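Local atomic coordinates of periplasmic beta-glucosidase (PDB entry 6R5T), a protein that probably hydrolyses terminal, non-reducing beta-D-glucosyl residues and releases beta-D-glucose, acting in the periplasm as a family 3 glycoside hydrolase. Residues A[409-414]-A[424-429]; A[16-21]-A[67-72]; A[96-101]-A[608-613]; A[179-182]-A[188-191]; A[698-703]-A[708-713]. The protein carries 1 engineered substitution. All blocks are in the same frame, centred on the assembly; numbering follows the deposited sequence.

Contact 1 (A[409-414]-A[424-429]); sequences TVYQGL and LLYAKG
The ring of Tyr411 carries Leu424 over one face, with methyl CD1 4.1 Å above the plane and shifted to the rim. The ring of Tyr426 meets that of Tyr411 obliquely, with the planes at 77° and the centroids 6.0 Å apart. Over one face of Tyr426 lies the backbone N of Lys428. The motif is a beta-alpha-beta crossover in the C-terminal domain, with helix 410-418 between parallel strands 380-384 and 423-427. The segment 410-414 runs nearly antiparallel to 424-427. Strand 423-427 is an outermost strand of the sheet. With CG anti to the backbone N (chi1 -179°), Tyr411 reaches from the helix to the strand. There Tyr411 CE2 touches CB of Tyr426 at 3.9 Å. Leu424 points back at the helix, and its CD1 sits 3.9 Å from CB of Leu414. Lys389 makes cation-pi contacts with both tyrosines. Val383 of the neighbouring strand touches Tyr411 and Leu414. Thr409 caps the helix start, its OG1 accepting from Gln412 N at 3.0 Å. The polar link across the contact is a water that lies 2.9 Å from Tyr411 OH and donates to Leu424 O at 2.8 Å.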
# COMPACT_ATOMS: atom_id res chain seq x y z
N THR A 409 -2.44 9.67 35.91
CA THR A 409 -1.19 9.63 35.11
C THR A 409 -0.27 8.49 35.53
O THR A 409 -0.43 7.88 36.60
CB THR A 409 -0.43 10.96 35.19
OG1 THR A 409 0.08 11.05 36.52
CG2 THR A 409 -1.29 12.16 34.84
N VAL A 410 0.69 8.17 34.67
CA VAL A 410 1.71 7.16 35.04
C VAL A 410 2.43 7.64 36.29
O VAL A 410 2.55 6.85 37.23
CB VAL A 410 2.68 6.88 33.90
CG1 VAL A 410 3.81 5.99 34.39
CG2 VAL A 410 1.93 6.28 32.74
N TYR A 411 2.84 8.91 36.33
CA TYR A 411 3.49 9.44 37.55
C TYR A 411 2.62 9.20 38.78
O TYR A 411 3.07 8.70 39.82
CB TYR A 411 3.84 10.91 37.37
CG TYR A 411 4.52 11.44 38.60
CD1 TYR A 411 3.77 11.92 39.67
CD2 TYR A 411 5.89 11.40 38.71
CE1 TYR A 411 4.38 12.40 40.81
CE2 TYR A 411 6.53 11.88 39.85
CZ TYR A 411 5.76 12.32 40.91
OH TYR A 411 6.37 12.78 42.03
N GLN A 412 1.34 9.56 38.74
CA GLN A 412 0.45 9.47 39.90
C GLN A 412 0.24 8.02 40.28
O GLN A 412 0.14 7.72 41.47
CB GLN A 412 -0.87 10.20 39.63
CG GLN A 412 -1.76 10.28 40.84
CD GLN A 412 -1.13 11.17 41.89
OE1 GLN A 412 -0.75 12.30 41.59
NE2 GLN A 412 -0.87 10.61 43.06
N GLY A 413 0.16 7.11 39.30
CA GLY A 413 0.02 5.68 39.60
C GLY A 413 1.23 5.17 40.37
O GLY A 413 1.06 4.40 41.35
N LEU A 414 2.42 5.61 39.99
CA LEU A 414 3.64 5.18 40.69
C LEU A 414 3.61 5.79 42.11
O LEU A 414 3.85 5.06 43.05
CB LEU A 414 4.85 5.63 39.91
CG LEU A 414 5.01 4.93 38.57
CD1 LEU A 414 6.14 5.57 37.84
CD2 LEU A 414 5.23 3.44 38.73
N LEU A 424 10.15 9.20 44.21
CA LEU A 424 10.05 9.45 42.76
C LEU A 424 10.69 10.79 42.42
O LEU A 424 10.49 11.79 43.16
CB LEU A 424 8.58 9.47 42.36
CG LEU A 424 7.77 8.23 42.66
CD1 LEU A 424 6.36 8.41 42.13
CD2 LEU A 424 8.44 7.00 42.06
N LEU A 425 11.42 10.84 41.32
CA LEU A 425 12.02 12.09 40.83
C LEU A 425 11.48 12.29 39.42
O LEU A 425 11.61 11.38 38.63
CB LEU A 425 13.53 11.95 40.79
CG LEU A 425 14.22 11.48 42.07
CD1 LEU A 425 15.70 11.34 41.79
CD2 LEU A 425 13.99 12.46 43.21
N TYR A 426 11.03 13.48 39.12
CA TYR A 426 10.36 13.77 37.84
C TYR A 426 11.18 14.72 37.00
O TYR A 426 11.69 15.71 37.50
CB TYR A 426 8.96 14.33 38.09
CG TYR A 426 8.33 14.86 36.82
CD1 TYR A 426 7.91 13.97 35.85
CD2 TYR A 426 8.23 16.21 36.56
CE1 TYR A 426 7.31 14.41 34.68
CE2 TYR A 426 7.64 16.67 35.39
CZ TYR A 426 7.18 15.77 34.45
OH TYR A 426 6.68 16.23 33.27
N ALA A 427 11.19 14.51 35.69
CA ALA A 427 11.65 15.48 34.70
C ALA A 427 10.91 15.23 33.41
O ALA A 427 10.82 14.06 32.98
CB ALA A 427 13.13 15.37 34.47
N LYS A 428 10.41 16.29 32.81
CA LYS A 428 9.70 16.12 31.53
C LYS A 428 10.63 15.55 30.47
O LYS A 428 10.16 14.69 29.64
CB LYS A 428 9.11 17.44 31.07
CG LYS A 428 8.11 17.25 29.95
CD LYS A 428 7.43 18.48 29.59
CE LYS A 428 6.53 18.24 28.41
NZ LYS A 428 5.50 19.29 28.34
N GLY A 429 11.87 16.05 30.35
CA GLY A 429 12.84 15.43 29.44
C GLY A 429 12.81 15.93 28.02
O GLY A 429 13.84 16.19 27.45
O HOH W 1 9.02 13.93 42.00

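Contact 2 (A[16-21]-A[67-72]); sequences NAEKIG and HSRLKI
Glu18 and Arg69 form the tight part of this contact, a two-pronged salt bridge. Arg69 grips side-on. Arg69 NE donates to Glu18 OE1 at 2.8 Å, and Arg69 NH2 donates to Glu18 OE2 at 2.9 Å. Both bonds are almost straight, at 170° or more, and both use the syn lone pairs of the carboxylate. The two flat groups are nearly coplanar, 20° apart. The arginine chain is bent at chi3 (81°), which turns the NE edge of the guanidinium to the glutamate. Leu70 packs against the same pair: its CD1 lies 3.6 Å from Glu18 OE2, and its CD2 sits over one face of the guanidinium. Ser15 N gives OE2 a second bond, and Arg13 O is a further acceptor for Arg69 NH2. The contact lies at the surface of the N-terminal TIM-barrel domain. It ties helix 16-22 to the loop that leads from helix 55-65 into barrel strand 75-78. The other side is looser and wet. A water donates to Glu18 OE1 and accepts from Leu70 N, both at 3.0 Å, and so bridges the helix side chain to the loop backbone. Arg69 itself is exposed. Lys71 lies beyond the salt bridge and folds back on its own loop, where Lys71 NZ bonds to Ser68 O at 3.2 Å.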
# COMPACT_ATOMS: atom_id res chain seq x y z
N ASN A 16 -45.29 14.02 4.17
CA ASN A 16 -43.88 13.84 3.73
C ASN A 16 -42.95 14.75 4.50
O ASN A 16 -41.81 14.32 4.82
CB ASN A 16 -43.72 13.99 2.22
CG ASN A 16 -43.95 12.68 1.50
OD1 ASN A 16 -44.22 11.63 2.10
ND2 ASN A 16 -43.85 12.74 0.19
N ALA A 17 -43.37 15.96 4.86
CA ALA A 17 -42.52 16.85 5.67
C ALA A 17 -42.14 16.14 6.97
O ALA A 17 -40.95 16.24 7.45
CB ALA A 17 -43.25 18.15 5.89
N GLU A 18 -43.13 15.51 7.62
CA GLU A 18 -42.91 14.82 8.90
C GLU A 18 -42.00 13.59 8.69
O GLU A 18 -41.12 13.35 9.54
CB GLU A 18 -44.26 14.44 9.53
CG GLU A 18 -44.96 15.65 10.13
CD GLU A 18 -46.45 15.49 10.42
OE1 GLU A 18 -46.89 16.22 11.32
OE2 GLU A 18 -47.13 14.62 9.81
N LYS A 19 -42.24 12.83 7.65
CA LYS A 19 -41.37 11.65 7.34
C LYS A 19 -39.94 12.12 7.09
O LYS A 19 -38.96 11.50 7.64
CB LYS A 19 -41.90 10.93 6.12
CG LYS A 19 -43.18 10.17 6.37
CD LYS A 19 -43.71 9.47 5.13
CE LYS A 19 -44.99 8.74 5.41
NZ LYS A 19 -45.54 8.14 4.17
N ILE A 20 -39.78 13.15 6.27
CA ILE A 20 -38.41 13.65 5.96
C ILE A 20 -37.77 14.22 7.22
O ILE A 20 -36.53 14.03 7.40
CB ILE A 20 -38.47 14.65 4.81
CG1 ILE A 20 -38.91 13.93 3.54
CG2 ILE A 20 -37.13 15.38 4.69
CD1 ILE A 20 -39.32 14.86 2.41
N GLY A 21 -38.53 14.86 8.11
CA GLY A 21 -37.96 15.36 9.38
C GLY A 21 -37.30 14.25 10.19
O GLY A 21 -36.31 14.49 10.88
N HIS A 67 -44.32 19.86 21.75
CA HIS A 67 -44.93 21.01 21.02
C HIS A 67 -45.19 20.67 19.55
O HIS A 67 -45.80 21.48 18.87
CB HIS A 67 -44.08 22.28 21.12
CG HIS A 67 -43.93 22.77 22.51
ND1 HIS A 67 -44.99 23.33 23.23
CD2 HIS A 67 -42.86 22.77 23.34
CE1 HIS A 67 -44.55 23.66 24.43
NE2 HIS A 67 -43.25 23.34 24.52
N SER A 68 -44.74 19.53 19.04
CA SER A 68 -44.95 19.17 17.61
C SER A 68 -46.33 18.54 17.48
O SER A 68 -46.94 18.16 18.50
CB SER A 68 -43.86 18.23 17.09
OG SER A 68 -43.87 17.01 17.78
N ARG A 69 -46.76 18.34 16.26
CA ARG A 69 -48.11 17.74 16.02
C ARG A 69 -48.15 16.29 16.47
O ARG A 69 -49.05 15.92 17.23
CB ARG A 69 -48.47 17.90 14.56
CG ARG A 69 -49.89 17.47 14.26
CD ARG A 69 -50.17 17.53 12.78
NE ARG A 69 -49.64 16.36 12.05
CZ ARG A 69 -50.33 15.25 11.79
NH1 ARG A 69 -51.54 15.06 12.31
NH2 ARG A 69 -49.76 14.31 11.06
N LEU A 70 -47.18 15.46 16.04
CA LEU A 70 -47.21 14.01 16.37
C LEU A 70 -46.40 13.62 17.61
O LEU A 70 -46.59 12.49 18.06
CB LEU A 70 -46.75 13.21 15.14
CG LEU A 70 -47.70 13.25 13.95
CD1 LEU A 70 -47.11 12.54 12.75
CD2 LEU A 70 -49.04 12.64 14.32
N LYS A 71 -45.56 14.49 18.12
CA LYS A 71 -44.80 14.28 19.37
C LYS A 71 -43.92 13.03 19.23
O LYS A 71 -43.83 12.27 20.18
CB LYS A 71 -45.77 14.19 20.56
CG LYS A 71 -46.65 15.45 20.63
CD LYS A 71 -47.79 15.43 21.58
CE LYS A 71 -48.60 16.71 21.50
NZ LYS A 71 -49.33 16.80 20.21
N ILE A 72 -43.32 12.82 18.07
CA ILE A 72 -42.42 11.64 17.88
C ILE A 72 -41.14 11.96 18.64
O ILE A 72 -40.49 12.97 18.37
CB ILE A 72 -42.16 11.38 16.38
CG1 ILE A 72 -43.46 11.01 15.64
CG2 ILE A 72 -41.11 10.30 16.23
CD1 ILE A 72 -43.31 10.94 14.17
O HOH W 2 -45.32 16.30 13.87

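Contact 3 (A[96-101]-A[608-613]); sequences ASWDPE and YPFGYG
Trp98 meets Phe610 and Gly611 in a buried seam where three domains join. Trp98 comes from the N-terminal TIM-barrel domain, just before helix 100-116. Its partners sit in a type II beta turn, Pro609 to Tyr612, of the C-terminal domain. Strands 651-660 and 672-681 of the fibronectin type III-like domain also touch the indole, through Val654 and Leu673. The backbone of Trp98 has positive phi and leaves the preceding helical run. From there CB points toward the turn. CG lies anti to the carbonyl carbon (chi1 -72°), which carries the ring out toward the turn. Trp98 CD1 has Ala96 O at the ring edge, in plane, 3.3 Å away. NE1 donates to Lys562 O, so the one polar atom of the side chain is satisfied. Further out, Trp98 CZ2 touches Phe610 CZ at 3.8 Å and Gly611 CA at 4.1 Å. Trp98 CH2 forms the tip and makes the closest approach, 3.6 Å from both CE2 and CZ of Phe610. The pair is an offset edge-to-face contact, with the Trp98 edge toward the Phe610 face and the planes at 65°. Tyr578 stacks with Phe610. Gly611 takes the positive phi of the turn, which suits glycine. The turn is closed by Tyr612 N donating to Pro609 O at 3.1 Å. Past Trp98, Asp99 is the N-cap of helix 100-116: its OD1 accepts from Glu101 N at 2.9 Å, with the donor 39° out of the carboxylate plane.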
# COMPACT_ATOMS: atom_id res chain seq x y z
N ALA A 96 -6.01 -6.36 22.95
CA ALA A 96 -4.80 -7.02 23.43
C ALA A 96 -5.10 -7.83 24.69
O ALA A 96 -4.22 -8.63 25.10
CB ALA A 96 -3.68 -6.03 23.68
N SER A 97 -6.26 -7.64 25.30
CA SER A 97 -6.70 -8.53 26.41
C SER A 97 -6.95 -9.96 25.92
O SER A 97 -6.98 -10.86 26.76
CB SER A 97 -7.90 -7.98 27.12
OG SER A 97 -9.10 -8.21 26.35
N TRP A 98 -7.32 -10.13 24.65
CA TRP A 98 -7.71 -11.46 24.11
C TRP A 98 -8.78 -12.11 25.01
O TRP A 98 -8.79 -13.35 25.17
CB TRP A 98 -6.49 -12.38 23.96
CG TRP A 98 -5.60 -11.99 22.83
CD1 TRP A 98 -4.71 -10.97 22.79
CD2 TRP A 98 -5.52 -12.62 21.56
NE1 TRP A 98 -4.06 -10.92 21.58
CE2 TRP A 98 -4.51 -11.96 20.81
CE3 TRP A 98 -6.17 -13.72 20.98
CZ2 TRP A 98 -4.17 -12.34 19.53
CZ3 TRP A 98 -5.79 -14.12 19.73
CH2 TRP A 98 -4.83 -13.42 18.99
N ASP A 99 -9.71 -11.32 25.51
CA ASP A 99 -10.68 -11.85 26.50
C ASP A 99 -12.01 -11.19 26.20
O ASP A 99 -12.23 -10.06 26.55
CB ASP A 99 -10.18 -11.61 27.92
CG ASP A 99 -11.12 -12.28 28.92
OD1 ASP A 99 -12.22 -12.67 28.51
OD2 ASP A 99 -10.69 -12.45 30.04
N PRO A 100 -12.90 -11.88 25.50
CA PRO A 100 -14.21 -11.33 25.21
C PRO A 100 -14.94 -10.85 26.47
O PRO A 100 -15.71 -9.90 26.39
CB PRO A 100 -14.93 -12.51 24.54
CG PRO A 100 -13.85 -13.38 24.01
CD PRO A 100 -12.69 -13.23 24.95
N GLU A 101 -14.72 -11.47 27.64
CA GLU A 101 -15.41 -10.97 28.86
C GLU A 101 -14.86 -9.61 29.30
O GLU A 101 -15.65 -8.79 29.83
CB GLU A 101 -15.31 -11.97 30.01
CG GLU A 101 -16.09 -13.23 29.69
CD GLU A 101 -16.64 -13.98 30.89
OE1 GLU A 101 -16.00 -13.94 31.99
OE2 GLU A 101 -17.71 -14.61 30.73
N TYR A 608 7.75 -7.31 16.12
CA TYR A 608 6.94 -8.11 17.08
C TYR A 608 5.76 -8.64 16.28
O TYR A 608 5.02 -7.84 15.70
CB TYR A 608 6.46 -7.28 18.26
CG TYR A 608 7.52 -6.53 19.02
CD1 TYR A 608 8.46 -7.19 19.80
CD2 TYR A 608 7.55 -5.15 19.02
CE1 TYR A 608 9.41 -6.48 20.53
CE2 TYR A 608 8.49 -4.44 19.74
CZ TYR A 608 9.42 -5.11 20.51
OH TYR A 608 10.34 -4.39 21.25
N PRO A 609 5.56 -9.95 16.24
CA PRO A 609 4.47 -10.51 15.42
C PRO A 609 3.12 -10.47 16.14
O PRO A 609 3.01 -10.26 17.31
CB PRO A 609 4.90 -11.95 15.25
CG PRO A 609 5.61 -12.23 16.54
CD PRO A 609 6.37 -10.97 16.90
N PHE A 610 2.09 -10.65 15.36
CA PHE A 610 0.72 -10.85 15.87
C PHE A 610 0.72 -11.92 16.95
O PHE A 610 1.36 -12.98 16.78
CB PHE A 610 -0.16 -11.30 14.72
CG PHE A 610 -1.59 -11.49 15.11
CD1 PHE A 610 -2.50 -10.43 15.16
CD2 PHE A 610 -2.07 -12.76 15.41
CE1 PHE A 610 -3.84 -10.66 15.46
CE2 PHE A 610 -3.40 -12.99 15.71
CZ PHE A 610 -4.27 -11.94 15.76
N GLY A 611 0.08 -11.63 18.06
CA GLY A 611 -0.05 -12.56 19.19
C GLY A 611 1.15 -12.53 20.13
O GLY A 611 1.12 -13.32 21.10
N TYR A 612 2.12 -11.63 19.93
CA TYR A 612 3.33 -11.56 20.78
C TYR A 612 3.02 -10.87 22.10
O TYR A 612 2.34 -9.82 22.14
CB TYR A 612 4.45 -10.82 20.06
CG TYR A 612 5.72 -10.71 20.82
CD1 TYR A 612 6.58 -11.77 20.96
CD2 TYR A 612 6.03 -9.52 21.43
CE1 TYR A 612 7.77 -11.62 21.68
CE2 TYR A 612 7.19 -9.36 22.17
CZ TYR A 612 8.06 -10.39 22.27
OH TYR A 612 9.20 -10.15 23.01
N GLY A 613 3.60 -11.41 23.16
CA GLY A 613 3.64 -10.67 24.43
C GLY A 613 4.21 -11.53 25.51
O GLY A 613 3.95 -12.77 25.50

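Contact 4 (A[179-182]-A[188-191]); sequences ALYG and RDYN
Tyr181 and Asp189 cross obliquely, their ring and carboxylate planes 36° apart. The phenol reaches across with CG anti to its backbone N (chi1 -178°). Tyr181 OH donates to Asp189 OD1 over a short 2.6 Å, but the bond is weak in geometry. Asp189 OD1 also lies 3.2 Å from Tyr181 CE1. Asp189 and Tyr190 lie one above the other: CG of Asp189 is 3.8 Å above the Tyr190 ring plane, near the rim. Tyr190 CE1 in turn comes within 3.7 Å of Tyr181 OH. Within the segment, OD1 takes a second, weak bond from Tyr190 N. Residues 188 to 191 form a type II beta turn, with Asn191 N bonded to Arg188 O. A water joins the backbones, donating to Tyr181 O at 3.2 Å and to Asn191 O at 2.9 Å. Both segments lie in the loop that follows TIM-barrel strand 172-178, by the sugar pocket. The Tyr181 side chain is about 4 Å from a bound glucose, and that of Tyr190 about 5 Å from a bound galactose. Trp135 NE1 and Ala487 N hold the two oxygens of Asp189, while Ser597 of the second subunit bonds to its backbone O. Arg137 NH1 donates to Tyr181 OH, and Tyr190 OH bonds to Glu486. Arg137 and Glu486 both line the glycan pocket. The network is consistent with a second shell that positions Arg137 and Glu486, and the arginine would probably polarise the phenol toward the aspartate.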
# COMPACT_ATOMS: atom_id res chain seq x y z
N ALA A 179 -18.04 0.69 4.60
CA ALA A 179 -17.14 -0.42 4.88
C ALA A 179 -15.75 -0.09 4.34
O ALA A 179 -15.62 0.70 3.42
CB ALA A 179 -17.65 -1.69 4.23
N LEU A 180 -14.77 -0.85 4.87
CA LEU A 180 -13.39 -0.97 4.34
C LEU A 180 -12.55 0.26 4.67
O LEU A 180 -11.46 0.41 4.08
CB LEU A 180 -13.39 -1.19 2.82
CG LEU A 180 -14.35 -2.22 2.24
CD1 LEU A 180 -14.06 -2.42 0.77
CD2 LEU A 180 -14.33 -3.53 3.00
N TYR A 181 -13.02 1.11 5.56
CA TYR A 181 -12.44 2.45 5.80
C TYR A 181 -10.95 2.36 6.17
O TYR A 181 -10.16 3.23 5.78
CB TYR A 181 -13.30 3.10 6.87
CG TYR A 181 -12.95 4.50 7.28
CD1 TYR A 181 -12.58 5.49 6.40
CD2 TYR A 181 -13.08 4.82 8.61
CE1 TYR A 181 -12.25 6.77 6.87
CE2 TYR A 181 -12.83 6.09 9.08
CZ TYR A 181 -12.38 7.06 8.22
OH TYR A 181 -12.10 8.30 8.72
N GLY A 182 -10.57 1.33 6.87
CA GLY A 182 -9.19 1.17 7.36
C GLY A 182 -8.21 0.72 6.29
O GLY A 182 -7.00 0.58 6.60
N ARG A 188 -3.60 7.26 4.43
CA ARG A 188 -4.11 8.64 4.53
C ARG A 188 -5.59 8.55 4.83
O ARG A 188 -6.36 7.89 4.12
CB ARG A 188 -3.85 9.44 3.24
CG ARG A 188 -2.36 9.58 2.97
CD ARG A 188 -2.03 10.41 1.76
NE ARG A 188 -2.29 9.82 0.45
CZ ARG A 188 -1.43 9.06 -0.28
NH1 ARG A 188 -0.27 8.64 0.17
NH2 ARG A 188 -1.76 8.70 -1.51
N ASP A 189 -6.03 9.24 5.87
CA ASP A 189 -7.46 9.14 6.23
C ASP A 189 -8.33 9.61 5.06
O ASP A 189 -7.95 10.50 4.25
CB ASP A 189 -7.74 9.89 7.54
CG ASP A 189 -8.95 9.33 8.29
OD1 ASP A 189 -9.65 8.43 7.76
OD2 ASP A 189 -9.14 9.76 9.47
N TYR A 190 -9.49 8.98 4.94
CA TYR A 190 -10.53 9.29 3.95
C TYR A 190 -10.11 8.85 2.54
O TYR A 190 -10.92 9.00 1.62
CB TYR A 190 -10.81 10.79 3.93
CG TYR A 190 -10.90 11.46 5.26
CD1 TYR A 190 -11.78 11.02 6.25
CD2 TYR A 190 -10.10 12.57 5.51
CE1 TYR A 190 -11.88 11.72 7.44
CE2 TYR A 190 -10.19 13.26 6.70
CZ TYR A 190 -11.06 12.81 7.68
OH TYR A 190 -11.21 13.54 8.85
N ASN A 191 -8.96 8.22 2.39
CA ASN A 191 -8.45 8.01 1.02
C ASN A 191 -9.07 6.74 0.42
O ASN A 191 -9.66 5.87 1.11
CB ASN A 191 -6.93 7.92 0.98
CG ASN A 191 -6.34 8.17 -0.40
OD1 ASN A 191 -7.00 8.78 -1.26
ND2 ASN A 191 -5.11 7.73 -0.62
O HOH W 3 -10.62 5.77 3.81

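Contact 5 (A[698-703]-A[708-713]); sequences LKFYDS and TAEPGE
Phe700 and Thr708 pair in a small antiparallel hairpin of the fibronectin type III-like domain, close to its magnesium site. They are a hydrogen-bonded pair. Phe700 N donates to Thr708 O, and Thr708 N donates to Phe700 O, each at 2.9 Å. Both side chains lie on one face of the hairpin. There the methyl CG2 of Thr708 makes a CH-pi contact over the Phe700 face, 4.2 Å from the centroid and 20° off the normal. The ring gets there with CG set between its backbone N and carbonyl carbon (chi1 68°). Glu710 approaches the ring edge instead, Glu710 OE1 lying 3.6 Å from Phe700 CZ with the carboxylate and ring planes 84° apart. Next to the pair, Ala709 CB packs on Lys699 CG at 3.7 Å and also on Leu698 CB. Lys699 CA approaches Thr708 O in a CA-H...O contact. A water that accepts from Glu710 N also lies by Leu698 O. Ser665 OG bonds to Glu710 OE2, and Asp702 pairs with Arg706 in the hairpin loop. The Glu710 side chain is about 5 Å from the magnesium ion. That of Phe700 is about 4 Å from the side chain of Asp661, which, like Val663, binds the magnesium. The pairing is that of an antiparallel beta hairpin, here set beside a metal-binding loop.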
# COMPACT_ATOMS: atom_id res chain seq x y z
N LEU A 698 -13.00 -23.82 7.79
CA LEU A 698 -12.13 -24.21 6.66
C LEU A 698 -12.55 -23.55 5.35
O LEU A 698 -11.83 -23.65 4.36
CB LEU A 698 -12.19 -25.73 6.49
CG LEU A 698 -12.05 -26.58 7.77
CD1 LEU A 698 -12.18 -28.06 7.42
CD2 LEU A 698 -10.76 -26.29 8.50
N LYS A 699 -13.68 -22.85 5.30
CA LYS A 699 -14.20 -22.33 4.03
C LYS A 699 -13.57 -20.97 3.70
O LYS A 699 -13.10 -20.24 4.57
CB LYS A 699 -15.71 -22.10 4.17
CG LYS A 699 -16.50 -23.37 4.41
CD LYS A 699 -17.92 -23.31 3.93
CE LYS A 699 -18.53 -24.70 3.89
NZ LYS A 699 -19.92 -24.70 3.39
N PHE A 700 -13.59 -20.66 2.44
CA PHE A 700 -13.10 -19.39 1.89
C PHE A 700 -13.92 -19.07 0.65
O PHE A 700 -14.52 -19.96 -0.02
CB PHE A 700 -11.61 -19.48 1.56
CG PHE A 700 -11.28 -20.39 0.42
CD1 PHE A 700 -11.24 -21.78 0.58
CD2 PHE A 700 -11.01 -19.87 -0.84
CE1 PHE A 700 -10.96 -22.62 -0.49
CE2 PHE A 700 -10.70 -20.71 -1.90
CZ PHE A 700 -10.70 -22.09 -1.73
N TYR A 701 -13.87 -17.80 0.31
CA TYR A 701 -14.46 -17.29 -0.94
C TYR A 701 -13.48 -17.47 -2.08
O TYR A 701 -12.33 -16.93 -2.06
CB TYR A 701 -14.88 -15.82 -0.82
CG TYR A 701 -16.02 -15.61 0.13
CD1 TYR A 701 -17.32 -15.82 -0.29
CD2 TYR A 701 -15.79 -15.29 1.46
CE1 TYR A 701 -18.38 -15.66 0.59
CE2 TYR A 701 -16.84 -15.16 2.35
CZ TYR A 701 -18.14 -15.31 1.89
OH TYR A 701 -19.18 -15.14 2.76
N ASP A 702 -13.89 -18.20 -3.11
CA ASP A 702 -13.03 -18.39 -4.29
C ASP A 702 -13.20 -17.22 -5.27
O ASP A 702 -13.80 -16.18 -4.90
CB ASP A 702 -13.27 -19.78 -4.91
CG ASP A 702 -14.56 -19.90 -5.67
OD1 ASP A 702 -15.26 -18.88 -5.83
OD2 ASP A 702 -14.85 -21.02 -6.15
N SER A 703 -12.61 -17.34 -6.46
CA SER A 703 -12.57 -16.23 -7.45
C SER A 703 -14.00 -15.83 -7.85
O SER A 703 -14.19 -14.67 -8.23
CB SER A 703 -11.77 -16.57 -8.68
OG SER A 703 -10.42 -16.73 -8.35
N THR A 708 -16.54 -22.00 -0.14
CA THR A 708 -16.20 -23.42 -0.40
C THR A 708 -15.20 -23.90 0.66
O THR A 708 -14.32 -23.12 1.04
CB THR A 708 -15.71 -23.58 -1.85
OG1 THR A 708 -15.27 -24.92 -2.10
CG2 THR A 708 -14.56 -22.67 -2.24
N ALA A 709 -15.33 -25.14 1.14
CA ALA A 709 -14.20 -25.84 1.80
C ALA A 709 -13.82 -27.00 0.90
O ALA A 709 -14.71 -27.83 0.62
CB ALA A 709 -14.55 -26.30 3.18
N GLU A 710 -12.59 -27.05 0.41
CA GLU A 710 -12.16 -28.07 -0.55
C GLU A 710 -11.54 -29.24 0.19
O GLU A 710 -10.77 -29.07 1.14
CB GLU A 710 -11.19 -27.47 -1.56
CG GLU A 710 -11.81 -26.30 -2.30
CD GLU A 710 -10.84 -25.51 -3.15
OE1 GLU A 710 -9.67 -25.39 -2.76
OE2 GLU A 710 -11.27 -25.05 -4.21
N PRO A 711 -11.83 -30.49 -0.25
CA PRO A 711 -11.18 -31.63 0.37
C PRO A 711 -9.67 -31.53 0.20
O PRO A 711 -9.17 -30.94 -0.77
CB PRO A 711 -11.74 -32.85 -0.40
CG PRO A 711 -12.21 -32.26 -1.75
CD PRO A 711 -12.60 -30.83 -1.47
N GLY A 712 -8.95 -32.12 1.14
CA GLY A 712 -7.49 -32.08 1.18
C GLY A 712 -6.95 -31.75 2.55
O GLY A 712 -7.68 -31.74 3.56
N GLU A 713 -5.65 -31.46 2.57
CA GLU A 713 -4.91 -31.25 3.80
C GLU A 713 -5.30 -29.91 4.43
O GLU A 713 -5.44 -28.90 3.71
CB GLU A 713 -3.41 -31.23 3.53
CG GLU A 713 -2.58 -31.14 4.81
CD GLU A 713 -1.08 -31.09 4.57
OE1 GLU A 713 -0.69 -30.98 3.38
OE2 GLU A 713 -0.32 -31.19 5.56
O HOH W 4 -11.02 -25.16 2.04

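Contact 4 lies by the sugar pocket, the side chains of Tyr181 and Tyr190 being about 4 and 5 Å from bound glucose and galactose. Contact 2 shares its barrel domain but lies on the outer surface, the centres about 35 Å apart. Contact 3 joins that domain to the C-terminal one, its centre about 24 Å from that of contact 4 and about 28 Å from that of contact 1. In sequence, contacts 1 and 4 fall between the segments of contact 3. Contact 5 belongs to the third domain, by the magnesium ion. Its nearest atoms are about 12 Å from contact 4. Contacts 1 and 5 lie on opposite sides of the chain's centre, their centres about 54 Å apart.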